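Local coordinates for protein HTH-type transcriptional regulator cbl (Escherichia coli K12, PDB 2FYI) that is a LysR-family transcription factor that may act as an accessory regulator of the cys regulon, represented here by its cofactor-binding domain, at residues L16-T21 and I66-E71; T20-A25 and L47-P52; Q78-P83 and K222-E227; F82-W87 and V191-K196. One frame throughout, in Å; residues are numbered along the deposited sequence.

Contact 1 of 4, residues L16-T21 and I66-E71; sequences LTIATT and IGIASE
A19 and G67 face each other at the centre of a parallel strand pair, and here the backbones are closely bonded. A19 N donates to I66 O (2.9 Å), and A19 O takes the amide of I68 in return (I68 N to A19 O, 2.9 Å). The glycine adds a CA-H...O contact to the same A19 oxygen. The strand order 43-49, 14-20, 66-69 is that of type II periplasmic-binding-protein folds. I18 CG2 reaches diagonally to I68 CD1 (3.7 Å), on the face where F208 of helix 203-212 touches I18 and I66; the opposite face, carrying A19, is packed by I55 and L58 of helix 52-61. The ends are slacker. I66 N reaches T17 O only through a weak bond of 3.3 Å, and beyond A69 the chain parts from its neighbour, leaving T21 CG2, on a partly exposed residue, against the buried A69 CB (4.0 Å). At this end a side chain takes over from the backbone: T20 OG1, anti to its own amide nitrogen (chi1 -163°), donates to I68 O at 2.9 Å, tilted 32° from the carbonyl plane. The buried T20 hydroxyl and I68 O thereby satisfy each other where the two backbones part.

Contact 2 of 4, residues T20-A25 and L47-P52; sequences TTHTQA and LIQGTP
Backbone hydrogen bonds join T20 to the strand end at I48-G50. T20 N donates to I48 O (2.9 Å), and T20 O accepts from G50 N (2.8 Å), so the threonine bridges in parallel with Q49 between them. The CA of Q49 adds a CA-H...O contact to T20 O.

Water-mediated bonding continues where the two chains diverge. One water accepts from H22 N (2.7 Å), which lies in the first turn of helix 22-27, and more distantly from Q49 NE2 (3.3 Å); its link to G50 O is weak. T21 and T51 are each the N-cap of a helix, 22-27 and 52-61. The contact therefore pairs two strand-to-helix turns of adjacent parallel strands, the arrangement that in type II periplasmic-binding-protein folds lines the cleft between the lobes, where LysR relatives bind their effectors.

Side-chain packing is led by Q49 and H22. The glutamine is fully extended (chi1 177°, chi2 -177°), which carries NE2 alongside the histidine to 3.5 Å from H22 CB and near the plane of the imidazole at its edge; ring and amide planes stand 45° apart. The polar end of Q49 is gripped from the second subunit, OE1 by the amide of Q146 and NE2 by the carboxylate of D147 there, which fixes the rotation of the amide. In the same interface L47 and I48 pair with a strand of that neighbouring chain. The remaining touches are slighter: T21 CG2 lies 3.7 Å from the carbonyl G50 O, and the apolar T20 CG2 approaches L47 CD1 at 4.5 Å.

Contact 3 of 4, residues Q78-P83 and K222-E227; sequences QLVAFP and KRQVME
Q224 reaches from the C-terminal helix to V80 and F82 on the strand that runs beneath it, and its side chain can be followed outward. CB leaves the helix toward the strand, and with CG anti to the amide nitrogen (chi1 -153°) and the next bond also extended, these two methylenes act as a spacer. Contact begins at Q224 CD, 3.9 Å from F82 CE2; Q224 OE1 lies 3.8 Å from F82 CE2, while Q224 NE2 closes on F82 CE2 at 3.7 Å and on V80 CG1 at 3.8 Å. The amide plane is turned 39° from the phenyl plane and meets it obliquely. Next along the helix, V225 places CG2 at the edge of the phenyl ring, near its plane and 4.0 Å from F82 CZ, and V80 CG2 packs on V225 CA. W206 and L209 of helix 203-212 continue this buried side, touching V225 and F82 respectively. Axes of strand 79-83 and helix 222-226 pass 9.1 Å apart at 149°. A V225-G198 backbone bond ties the helix nearby, but no hydrogen bond spans the two segments: here helix meets strand through dispersion contacts, with a glutamine amide set against hydrocarbon at the partly exposed margin.

Contact 4 of 4, residues F82-W87 and V191-K196; sequences FPWFRW and VWLGLK
An antiparallel ladder with a beta bulge pairs F82-W87 with V191-K196, both on long strands of the sheet. F82 and L193 form the hydrogen-bonded pair, with F82 N to L193 O and L193 N to F82 O both 2.7 Å. P83 and W192 follow as a non-hydrogen-bonded pair: the proline ring meets the benzo part of the indole at a slant, P83 CD 3.8 Å from W192 CZ3. Then W84 and F85 share a single opposite residue, V191, which accepts from W84 N and donates to F85 O (V191 N to F85 O, 3.0 Å). Strand 79-94 also pairs with 161-165 and 177-180, as expected of a strand crossing between the two lobes of a type II periplasmic-binding-protein domain. The bulge puts both aromatic rings beside V191. F85 CG sits between its own N and carbonyl carbon (chi1 59°), which turns the ring alongside V191; V191 CG2 lies over its face, a CH-pi contact of 4.2 Å to the centroid, and V191 CG1 nears W84 CE3. F85 CE2 in turn stands 3.6 Å above the centre of the W84 ring. W84 CB packs on L193 CD1 at 3.5 Å. At the far end V191 CG2 also meets the pyrrole side of W87, whose NE1 is hydrogen-bonded to S70 OG.

All four contacts reach one sheet; contacts 1 and 2 use strand 14-20, contacts 3 and 4 strand 79-94. Contacts 1 and 2 share T20 and T21, with centres 6 Å apart, and I18 O to I48 N (2.9 Å) probably bonds their strands. Contact 4 lies on the other side of strand 66-69, centre 9 Å from that of contact 1; G67 O to G194 N (2.8 Å) is a probable rung between them. Contact 3 shares F82 and P83 with contact 4 and adds the C-terminal helix, its centre about 20 Å from that of contact 2. Contact 2 reaches both the subunit interface and, probably, the effector cleft, whereas contact 3 is remote lobe packing.

Contact 1 of 4, residues L16-T21 and I66-E71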
loop_
_atom_site.group_PDB
_atom_site.type_symbol
_atom_site.label_atom_id
_atom_site.label_comp_id
_atom_site.label_asym_id
_atom_site.label_seq_id
_atom_site.Cartn_x
_atom_site.Cartn_y
_atom_site.Cartn_z
ATOM N N LEU A 16 18.570 13.110 4.074
ATOM C CA LEU A 16 17.251 13.608 4.402
ATOM C C LEU A 16 16.296 12.431 4.469
ATOM O O LEU A 16 16.103 11.743 3.478
ATOM C CB LEU A 16 16.773 14.583 3.334
ATOM C CG LEU A 16 15.327 15.034 3.485
ATOM C CD1 LEU A 16 15.155 15.830 4.754
ATOM C CD2 LEU A 16 14.949 15.863 2.298
ATOM N N THR A 17 15.693 12.190 5.622
ATOM C CA THR A 17 14.735 11.112 5.715
ATOM C C THR A 17 13.297 11.656 5.761
ATOM O O THR A 17 12.945 12.427 6.649
ATOM C CB THR A 17 15.020 10.194 6.923
ATOM O OG1 THR A 17 16.286 9.562 6.747
ATOM C CG2 THR A 17 13.968 9.104 7.020
ATOM N N ILE A 18 12.469 11.245 4.802
ATOM C CA ILE A 18 11.071 11.646 4.755
ATOM C C ILE A 18 10.191 10.444 5.001
ATOM O O ILE A 18 10.401 9.397 4.405
ATOM C CB ILE A 18 10.721 12.205 3.395
ATOM C CG1 ILE A 18 11.373 13.579 3.252
ATOM C CG2 ILE A 18 9.190 12.225 3.184
ATOM C CD1 ILE A 18 11.559 14.008 1.814
ATOM N N ALA A 19 9.216 10.596 5.891
ATOM C CA ALA A 19 8.278 9.535 6.165
ATOM C C ALA A 19 6.931 9.958 5.605
ATOM O O ALA A 19 6.488 11.105 5.790
ATOM C CB ALA A 19 8.200 9.261 7.639
ATOM N N THR A 20 6.289 9.044 4.899
ATOM C CA THR A 20 5.072 9.403 4.228
ATOM C C THR A 20 4.121 8.234 3.938
ATOM O O THR A 20 4.440 7.074 4.171
ATOM C CB THR A 20 5.408 10.124 2.946
ATOM O OG1 THR A 20 4.244 10.803 2.502
ATOM C CG2 THR A 20 5.893 9.166 1.878
ATOM N N THR A 21 2.947 8.556 3.421
ATOM C CA THR A 21 1.925 7.566 3.041
ATOM C C THR A 21 1.974 7.208 1.568
ATOM O O THR A 21 2.594 7.918 0.773
ATOM C CB THR A 21 0.512 8.130 3.294
ATOM O OG1 THR A 21 0.345 9.381 2.584
ATOM C CG2 THR A 21 0.324 8.371 4.766
ATOM N N ILE A 66 11.152 14.821 8.131
ATOM C CA ILE A 66 9.858 15.400 7.744
ATOM C C ILE A 66 8.783 14.319 7.631
ATOM O O ILE A 66 9.046 13.249 7.082
ATOM C CB ILE A 66 9.955 16.079 6.366
ATOM C CG1 ILE A 66 11.092 17.082 6.366
ATOM C CG2 ILE A 66 8.693 16.799 6.021
ATOM C CD1 ILE A 66 11.506 17.468 5.013
ATOM N N GLY A 67 7.582 14.594 8.146
ATOM C CA GLY A 67 6.473 13.663 8.025
ATOM C C GLY A 67 5.431 14.259 7.103
ATOM O O GLY A 67 5.135 15.456 7.189
ATOM N N ILE A 68 4.874 13.441 6.209
ATOM C CA ILE A 68 3.852 13.941 5.282
ATOM C C ILE A 68 2.662 13.011 5.217
ATOM O O ILE A 68 2.784 11.843 4.801
ATOM C CB ILE A 68 4.404 14.112 3.864
ATOM C CG1 ILE A 68 5.524 15.162 3.860
ATOM C CG2 ILE A 68 3.299 14.502 2.923
ATOM C CD1 ILE A 68 6.647 14.875 2.863
ATOM N N ALA A 69 1.508 13.529 5.636
ATOM C CA ALA A 69 0.276 12.736 5.680
ATOM C C ALA A 69 -0.935 13.648 5.764
ATOM O O ALA A 69 -0.802 14.860 5.992
ATOM C CB ALA A 69 0.301 11.799 6.848
ATOM N N SER A 70 -2.123 13.075 5.567
ATOM C CA SER A 70 -3.363 13.867 5.693
ATOM C C SER A 70 -3.949 13.791 7.094
ATOM O O SER A 70 -4.798 14.577 7.438
ATOM C CB SER A 70 -4.429 13.416 4.686
ATOM O OG SER A 70 -4.102 13.729 3.345
ATOM N N GLU A 71 -3.505 12.834 7.897
ATOM C CA GLU A 71 -4.114 12.618 9.195
ATOM C C GLU A 71 -3.101 12.775 10.322
ATOM O O GLU A 71 -1.893 12.657 10.120
ATOM C CB GLU A 71 -4.752 11.227 9.255
ATOM C CG GLU A 71 -5.733 10.931 8.110
ATOM C CD GLU A 71 -7.092 11.678 8.250
ATOM O OE1 GLU A 71 -7.445 12.127 9.381
ATOM O OE2 GLU A 71 -7.816 11.795 7.223
#

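Contact 2 of 4, residues T20-A25 and L47-P52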
loop_
_atom_site.group_PDB
_atom_site.type_symbol
_atom_site.label_atom_id
_atom_site.label_comp_id
_atom_site.label_asym_id
_atom_site.label_seq_id
_atom_site.Cartn_x
_atom_site.Cartn_y
_atom_site.Cartn_z
ATOM N N THR A 20 6.289 9.044 4.899
ATOM C CA THR A 20 5.072 9.403 4.228
ATOM C C THR A 20 4.121 8.234 3.938
ATOM O O THR A 20 4.440 7.074 4.171
ATOM C CB THR A 20 5.408 10.124 2.946
ATOM O OG1 THR A 20 4.244 10.803 2.502
ATOM C CG2 THR A 20 5.893 9.166 1.878
ATOM N N THR A 21 2.947 8.556 3.421
ATOM C CA THR A 21 1.925 7.566 3.041
ATOM C C THR A 21 1.974 7.208 1.568
ATOM O O THR A 21 2.594 7.918 0.773
ATOM C CB THR A 21 0.512 8.130 3.294
ATOM O OG1 THR A 21 0.345 9.381 2.584
ATOM C CG2 THR A 21 0.324 8.371 4.766
ATOM N N HIS A 22 1.283 6.133 1.210
ATOM C CA HIS A 22 1.197 5.671 -0.160
ATOM C C HIS A 22 0.732 6.790 -1.061
ATOM O O HIS A 22 1.283 7.019 -2.154
ATOM C CB HIS A 22 0.194 4.522 -0.234
ATOM C CG HIS A 22 -0.056 4.034 -1.628
ATOM N ND1 HIS A 22 -0.948 4.651 -2.488
ATOM C CD2 HIS A 22 0.478 2.996 -2.314
ATOM C CE1 HIS A 22 -0.945 4.013 -3.643
ATOM N NE2 HIS A 22 -0.086 3.010 -3.564
ATOM N N THR A 23 -0.288 7.500 -0.590
ATOM C CA THR A 23 -0.887 8.547 -1.399
ATOM C C THR A 23 0.135 9.585 -1.874
ATOM O O THR A 23 0.219 9.870 -3.059
ATOM C CB THR A 23 -2.037 9.316 -0.687
ATOM O OG1 THR A 23 -2.943 8.416 -0.039
ATOM C CG2 THR A 23 -2.791 10.137 -1.700
ATOM N N GLN A 24 0.903 10.179 -0.963
ATOM C CA GLN A 24 1.797 11.240 -1.416
ATOM C C GLN A 24 3.017 10.629 -2.095
ATOM O O GLN A 24 3.477 11.150 -3.091
ATOM C CB GLN A 24 2.164 12.246 -0.299
ATOM C CG GLN A 24 1.430 12.062 1.052
ATOM C CD GLN A 24 -0.068 12.414 1.039
ATOM O OE1 GLN A 24 -0.641 12.846 0.023
ATOM N NE2 GLN A 24 -0.708 12.231 2.190
ATOM N N ALA A 25 3.500 9.498 -1.603
ATOM C CA ALA A 25 4.629 8.886 -2.224
ATOM C C ALA A 25 4.382 8.693 -3.737
ATOM O O ALA A 25 5.278 8.912 -4.566
ATOM C CB ALA A 25 4.928 7.606 -1.532
ATOM N N LEU A 47 13.328 7.556 1.830
ATOM C CA LEU A 47 11.909 7.589 2.186
ATOM C C LEU A 47 11.470 6.357 2.924
ATOM O O LEU A 47 11.864 5.258 2.551
ATOM C CB LEU A 47 11.026 7.651 0.954
ATOM C CG LEU A 47 11.172 8.588 -0.242
ATOM C CD1 LEU A 47 9.750 9.175 -0.437
ATOM C CD2 LEU A 47 12.235 9.680 -0.033
ATOM N N ILE A 48 10.616 6.538 3.934
ATOM C CA ILE A 48 9.960 5.424 4.618
ATOM C C ILE A 48 8.477 5.577 4.364
ATOM O O ILE A 48 7.924 6.668 4.521
ATOM C CB ILE A 48 10.164 5.446 6.155
ATOM C CG1 ILE A 48 11.436 6.231 6.521
ATOM C CG2 ILE A 48 10.133 4.033 6.731
ATOM C CD1 ILE A 48 12.302 5.697 7.757
ATOM N N GLN A 49 7.824 4.497 3.965
ATOM C CA GLN A 49 6.382 4.524 3.817
ATOM C C GLN A 49 5.723 3.947 5.049
ATOM O O GLN A 49 6.141 2.915 5.551
ATOM C CB GLN A 49 5.956 3.702 2.618
ATOM C CG GLN A 49 4.439 3.599 2.421
ATOM C CD GLN A 49 4.099 2.690 1.248
ATOM O OE1 GLN A 49 5.003 2.124 0.612
ATOM N NE2 GLN A 49 2.818 2.536 0.957
ATOM N N GLY A 50 4.680 4.592 5.546
ATOM C CA GLY A 50 4.037 4.080 6.729
ATOM C C GLY A 50 2.676 4.674 6.915
ATOM O O GLY A 50 2.257 5.485 6.111
ATOM N N THR A 51 1.992 4.249 7.980
ATOM C CA THR A 51 0.678 4.785 8.371
ATOM C C THR A 51 0.867 6.113 9.098
ATOM O O THR A 51 1.934 6.374 9.653
ATOM C CB THR A 51 -0.056 3.847 9.355
ATOM O OG1 THR A 51 0.546 3.941 10.659
ATOM C CG2 THR A 51 -0.027 2.402 8.871
ATOM N N PRO A 52 -0.176 6.948 9.131
ATOM C CA PRO A 52 0.002 8.276 9.736
ATOM C C PRO A 52 0.519 8.202 11.174
ATOM O O PRO A 52 1.323 9.022 11.581
ATOM C CB PRO A 52 -1.403 8.880 9.670
ATOM C CG PRO A 52 -2.072 8.126 8.562
ATOM C CD PRO A 52 -1.548 6.730 8.649
HETATM O O HOH W 1 1.156 4.251 3.184
#

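Contact 3 of 4, residues Q78-P83 and K222-E227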
loop_
_atom_site.group_PDB
_atom_site.type_symbol
_atom_site.label_atom_id
_atom_site.label_comp_id
_atom_site.label_asym_id
_atom_site.label_seq_id
_atom_site.Cartn_x
_atom_site.Cartn_y
_atom_site.Cartn_z
ATOM N N GLN A 78 3.337 17.191 20.102
ATOM C CA GLN A 78 4.789 17.181 19.928
ATOM C C GLN A 78 5.248 17.469 18.518
ATOM O O GLN A 78 6.433 17.453 18.227
ATOM C CB GLN A 78 5.372 15.862 20.335
ATOM C CG GLN A 78 5.492 15.684 21.795
ATOM C CD GLN A 78 5.859 14.252 22.101
ATOM O OE1 GLN A 78 5.814 13.358 21.208
ATOM N NE2 GLN A 78 6.233 14.005 23.363
ATOM N N LEU A 79 4.315 17.712 17.621
ATOM C CA LEU A 79 4.715 18.080 16.282
ATOM C C LEU A 79 4.203 19.460 15.925
ATOM O O LEU A 79 3.399 20.038 16.641
ATOM C CB LEU A 79 4.245 17.039 15.262
ATOM C CG LEU A 79 4.631 15.592 15.559
ATOM C CD1 LEU A 79 4.008 14.731 14.510
ATOM C CD2 LEU A 79 6.149 15.390 15.619
ATOM N N VAL A 80 4.697 19.980 14.812
ATOM C CA VAL A 80 4.246 21.247 14.254
ATOM C C VAL A 80 3.972 20.973 12.772
ATOM O O VAL A 80 4.857 20.458 12.076
ATOM C CB VAL A 80 5.376 22.291 14.327
ATOM C CG1 VAL A 80 4.945 23.588 13.683
ATOM C CG2 VAL A 80 5.812 22.524 15.760
ATOM N N ALA A 81 2.784 21.313 12.277
ATOM C CA ALA A 81 2.439 20.930 10.926
ATOM C C ALA A 81 2.047 22.119 10.078
ATOM O O ALA A 81 1.382 23.039 10.550
ATOM C CB ALA A 81 1.337 19.914 10.949
ATOM N N PHE A 82 2.459 22.091 8.814
ATOM C CA PHE A 82 2.097 23.140 7.873
ATOM C C PHE A 82 1.320 22.507 6.745
ATOM O O PHE A 82 1.624 21.381 6.328
ATOM C CB PHE A 82 3.342 23.786 7.299
ATOM C CG PHE A 82 4.323 24.243 8.329
ATOM C CD1 PHE A 82 5.243 23.363 8.876
ATOM C CD2 PHE A 82 4.369 25.571 8.729
ATOM C CE1 PHE A 82 6.193 23.802 9.834
ATOM C CE2 PHE A 82 5.313 26.013 9.687
ATOM C CZ PHE A 82 6.216 25.123 10.234
ATOM N N PRO A 83 0.319 23.238 6.246
ATOM C CA PRO A 83 -0.536 22.809 5.126
ATOM C C PRO A 83 0.226 22.798 3.804
ATOM O O PRO A 83 0.865 23.777 3.444
ATOM C CB PRO A 83 -1.666 23.847 5.130
ATOM C CG PRO A 83 -1.145 25.005 5.897
ATOM C CD PRO A 83 -0.036 24.562 6.786
ATOM N N LYS A 222 10.961 28.181 10.524
ATOM C CA LYS A 222 11.858 28.102 11.671
ATOM C C LYS A 222 11.262 28.748 12.907
ATOM O O LYS A 222 11.279 28.176 13.991
ATOM C CB LYS A 222 13.175 28.796 11.364
ATOM C CG LYS A 222 14.116 28.024 10.486
ATOM C CD LYS A 222 15.330 28.889 10.179
ATOM C CE LYS A 222 16.371 28.119 9.395
ATOM N NZ LYS A 222 17.602 28.918 9.240
ATOM N N ARG A 223 10.740 29.955 12.737
ATOM C CA ARG A 223 10.246 30.756 13.846
ATOM C C ARG A 223 9.182 30.018 14.606
ATOM O O ARG A 223 9.112 30.064 15.823
ATOM C CB ARG A 223 9.645 32.032 13.295
ATOM C CG ARG A 223 9.584 33.185 14.268
ATOM C CD ARG A 223 9.010 34.421 13.542
ATOM N NE ARG A 223 9.728 34.704 12.289
ATOM C CZ ARG A 223 10.802 35.499 12.178
ATOM N NH1 ARG A 223 11.306 36.128 13.241
ATOM N NH2 ARG A 223 11.374 35.676 10.987
ATOM N N GLN A 224 8.358 29.317 13.854
ATOM C CA GLN A 224 7.170 28.674 14.374
ATOM C C GLN A 224 7.414 27.274 14.923
ATOM O O GLN A 224 6.723 26.832 15.823
ATOM C CB GLN A 224 6.154 28.629 13.263
ATOM C CG GLN A 224 4.756 28.616 13.731
ATOM C CD GLN A 224 3.866 28.160 12.620
ATOM O OE1 GLN A 224 3.669 28.883 11.639
ATOM N NE2 GLN A 224 3.354 26.932 12.730
ATOM N N VAL A 225 8.395 26.582 14.368
ATOM C CA VAL A 225 8.889 25.337 14.940
ATOM C C VAL A 225 9.593 25.590 16.269
ATOM O O VAL A 225 9.659 24.723 17.132
ATOM C CB VAL A 225 9.926 24.697 14.013
ATOM C CG1 VAL A 225 10.572 23.509 14.676
ATOM C CG2 VAL A 225 9.296 24.312 12.712
ATOM N N MET A 226 10.130 26.786 16.434
ATOM C CA MET A 226 11.062 26.998 17.507
ATOM C C MET A 226 10.426 27.696 18.689
ATOM O O MET A 226 10.849 27.497 19.829
ATOM C CB MET A 226 12.244 27.806 17.000
ATOM C CG MET A 226 13.543 27.366 17.589
ATOM S SD MET A 226 13.986 25.726 17.013
ATOM C CE MET A 226 14.336 26.074 15.295
ATOM N N GLU A 227 9.399 28.497 18.406
ATOM C CA GLU A 227 8.821 29.466 19.357
ATOM C C GLU A 227 8.514 28.943 20.767
ATOM O O GLU A 227 8.479 29.725 21.727
ATOM C CB GLU A 227 7.547 30.076 18.769
ATOM C CG GLU A 227 6.562 29.010 18.261
ATOM C CD GLU A 227 5.130 29.506 18.225
ATOM O OE1 GLU A 227 4.825 30.479 18.947
ATOM O OE2 GLU A 227 4.311 28.925 17.481
#

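Contact 4 of 4, residues F82-W87 and V191-K196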
loop_
_atom_site.group_PDB
_atom_site.type_symbol
_atom_site.label_atom_id
_atom_site.label_comp_id
_atom_site.label_asym_id
_atom_site.label_seq_id
_atom_site.Cartn_x
_atom_site.Cartn_y
_atom_site.Cartn_z
ATOM N N PHE A 82 2.459 22.091 8.814
ATOM C CA PHE A 82 2.097 23.140 7.873
ATOM C C PHE A 82 1.320 22.507 6.745
ATOM O O PHE A 82 1.624 21.381 6.328
ATOM C CB PHE A 82 3.342 23.786 7.299
ATOM C CG PHE A 82 4.323 24.243 8.329
ATOM C CD1 PHE A 82 5.243 23.363 8.876
ATOM C CD2 PHE A 82 4.369 25.571 8.729
ATOM C CE1 PHE A 82 6.193 23.802 9.834
ATOM C CE2 PHE A 82 5.313 26.013 9.687
ATOM C CZ PHE A 82 6.216 25.123 10.234
ATOM N N PRO A 83 0.319 23.238 6.246
ATOM C CA PRO A 83 -0.536 22.809 5.126
ATOM C C PRO A 83 0.226 22.798 3.804
ATOM O O PRO A 83 0.865 23.777 3.444
ATOM C CB PRO A 83 -1.666 23.847 5.130
ATOM C CG PRO A 83 -1.145 25.005 5.897
ATOM C CD PRO A 83 -0.036 24.562 6.786
ATOM N N TRP A 84 0.183 21.689 3.098
ATOM C CA TRP A 84 0.813 21.645 1.804
ATOM C C TRP A 84 -0.184 21.984 0.684
ATOM O O TRP A 84 0.017 22.957 -0.044
ATOM C CB TRP A 84 1.524 20.328 1.597
ATOM C CG TRP A 84 2.216 20.238 0.313
ATOM C CD1 TRP A 84 2.478 21.256 -0.564
ATOM C CD2 TRP A 84 2.781 19.060 -0.250
ATOM N NE1 TRP A 84 3.172 20.781 -1.641
ATOM C CE2 TRP A 84 3.368 19.430 -1.477
ATOM C CE3 TRP A 84 2.848 17.724 0.162
ATOM C CZ2 TRP A 84 4.001 18.505 -2.302
ATOM C CZ3 TRP A 84 3.482 16.813 -0.655
ATOM C CH2 TRP A 84 4.042 17.206 -1.879
ATOM N N PHE A 85 -1.264 21.224 0.560
ATOM C CA PHE A 85 -2.343 21.584 -0.355
ATOM C C PHE A 85 -3.633 20.894 0.081
ATOM O O PHE A 85 -3.610 20.025 0.959
ATOM C CB PHE A 85 -1.999 21.216 -1.795
ATOM C CG PHE A 85 -1.729 19.771 -1.977
ATOM C CD1 PHE A 85 -2.776 18.880 -2.177
ATOM C CD2 PHE A 85 -0.420 19.275 -1.881
ATOM C CE1 PHE A 85 -2.537 17.517 -2.316
ATOM C CE2 PHE A 85 -0.161 17.896 -2.015
ATOM C CZ PHE A 85 -1.229 17.010 -2.231
ATOM N N ARG A 86 -4.757 21.286 -0.521
ATOM C CA ARG A 86 -6.041 20.616 -0.262
ATOM C C ARG A 86 -6.522 19.701 -1.376
ATOM O O ARG A 86 -6.142 19.850 -2.529
ATOM C CB ARG A 86 -7.116 21.596 0.154
ATOM C CG ARG A 86 -6.769 22.172 1.472
ATOM C CD ARG A 86 -7.312 23.546 1.599
ATOM N NE ARG A 86 -8.439 23.548 2.526
ATOM C CZ ARG A 86 -9.730 23.435 2.188
ATOM N NH1 ARG A 86 -10.132 23.324 0.904
ATOM N NH2 ARG A 86 -10.635 23.443 3.162
ATOM N N TRP A 87 -7.324 18.710 -1.003
ATOM C CA TRP A 87 -7.790 17.718 -1.960
ATOM C C TRP A 87 -9.090 17.073 -1.559
ATOM O O TRP A 87 -9.457 17.079 -0.378
ATOM C CB TRP A 87 -6.758 16.642 -2.123
ATOM C CG TRP A 87 -6.495 15.872 -0.904
ATOM C CD1 TRP A 87 -5.580 16.154 0.052
ATOM C CD2 TRP A 87 -7.132 14.645 -0.507
ATOM N NE1 TRP A 87 -5.589 15.179 1.025
ATOM C CE2 TRP A 87 -6.533 14.238 0.703
ATOM C CE3 TRP A 87 -8.149 13.848 -1.061
ATOM C CZ2 TRP A 87 -6.918 13.063 1.372
ATOM C CZ3 TRP A 87 -8.526 12.684 -0.395
ATOM C CH2 TRP A 87 -7.915 12.308 0.812
ATOM N N VAL A 191 -3.164 18.039 3.229
ATOM C CA VAL A 191 -1.965 17.252 3.413
ATOM C C VAL A 191 -1.001 18.109 4.187
ATOM O O VAL A 191 -0.731 19.232 3.785
ATOM C CB VAL A 191 -1.302 16.884 2.114
ATOM C CG1 VAL A 191 -0.097 16.074 2.435
ATOM C CG2 VAL A 191 -2.233 16.102 1.280
ATOM N N TRP A 192 -0.485 17.564 5.289
ATOM C CA TRP A 192 0.397 18.293 6.175
ATOM C C TRP A 192 1.834 17.888 6.028
ATOM O O TRP A 192 2.170 16.720 5.735
ATOM C CB TRP A 192 -0.007 18.074 7.616
ATOM C CG TRP A 192 -1.414 18.463 7.880
ATOM C CD1 TRP A 192 -2.512 17.659 7.807
ATOM C CD2 TRP A 192 -1.885 19.757 8.268
ATOM N NE1 TRP A 192 -3.645 18.382 8.115
ATOM C CE2 TRP A 192 -3.291 19.666 8.407
ATOM C CE3 TRP A 192 -1.258 20.978 8.512
ATOM C CZ2 TRP A 192 -4.076 20.727 8.776
ATOM C CZ3 TRP A 192 -2.053 22.059 8.890
ATOM C CH2 TRP A 192 -3.453 21.918 9.012
ATOM N N LEU A 193 2.685 18.878 6.249
ATOM C CA LEU A 193 4.091 18.691 6.358
ATOM C C LEU A 193 4.375 18.936 7.831
ATOM O O LEU A 193 4.072 20.022 8.348
ATOM C CB LEU A 193 4.755 19.768 5.551
ATOM C CG LEU A 193 4.408 19.742 4.073
ATOM C CD1 LEU A 193 4.336 21.161 3.537
ATOM C CD2 LEU A 193 5.437 18.884 3.315
ATOM N N GLY A 194 4.923 17.928 8.511
ATOM C CA GLY A 194 5.221 18.051 9.929
ATOM C C GLY A 194 6.702 17.956 10.268
ATOM O O GLY A 194 7.471 17.290 9.576
ATOM N N LEU A 195 7.108 18.637 11.334
ATOM C CA LEU A 195 8.460 18.498 11.880
ATOM C C LEU A 195 8.310 18.322 13.372
ATOM O O LEU A 195 7.280 18.737 13.954
ATOM C CB LEU A 195 9.284 19.770 11.642
ATOM C CG LEU A 195 9.414 20.212 10.198
ATOM C CD1 LEU A 195 9.870 21.636 10.075
ATOM C CD2 LEU A 195 10.388 19.267 9.557
ATOM N N LYS A 196 9.334 17.748 14.001
ATOM C CA LYS A 196 9.371 17.694 15.459
ATOM C C LYS A 196 9.497 19.094 16.053
ATOM O O LYS A 196 10.336 19.899 15.625
ATOM C CB LYS A 196 10.529 16.829 15.908
ATOM C CG LYS A 196 10.656 16.623 17.392
ATOM C CD LYS A 196 11.828 15.676 17.567
ATOM C CE LYS A 196 12.461 15.774 18.928
ATOM N NZ LYS A 196 11.667 14.973 19.863
#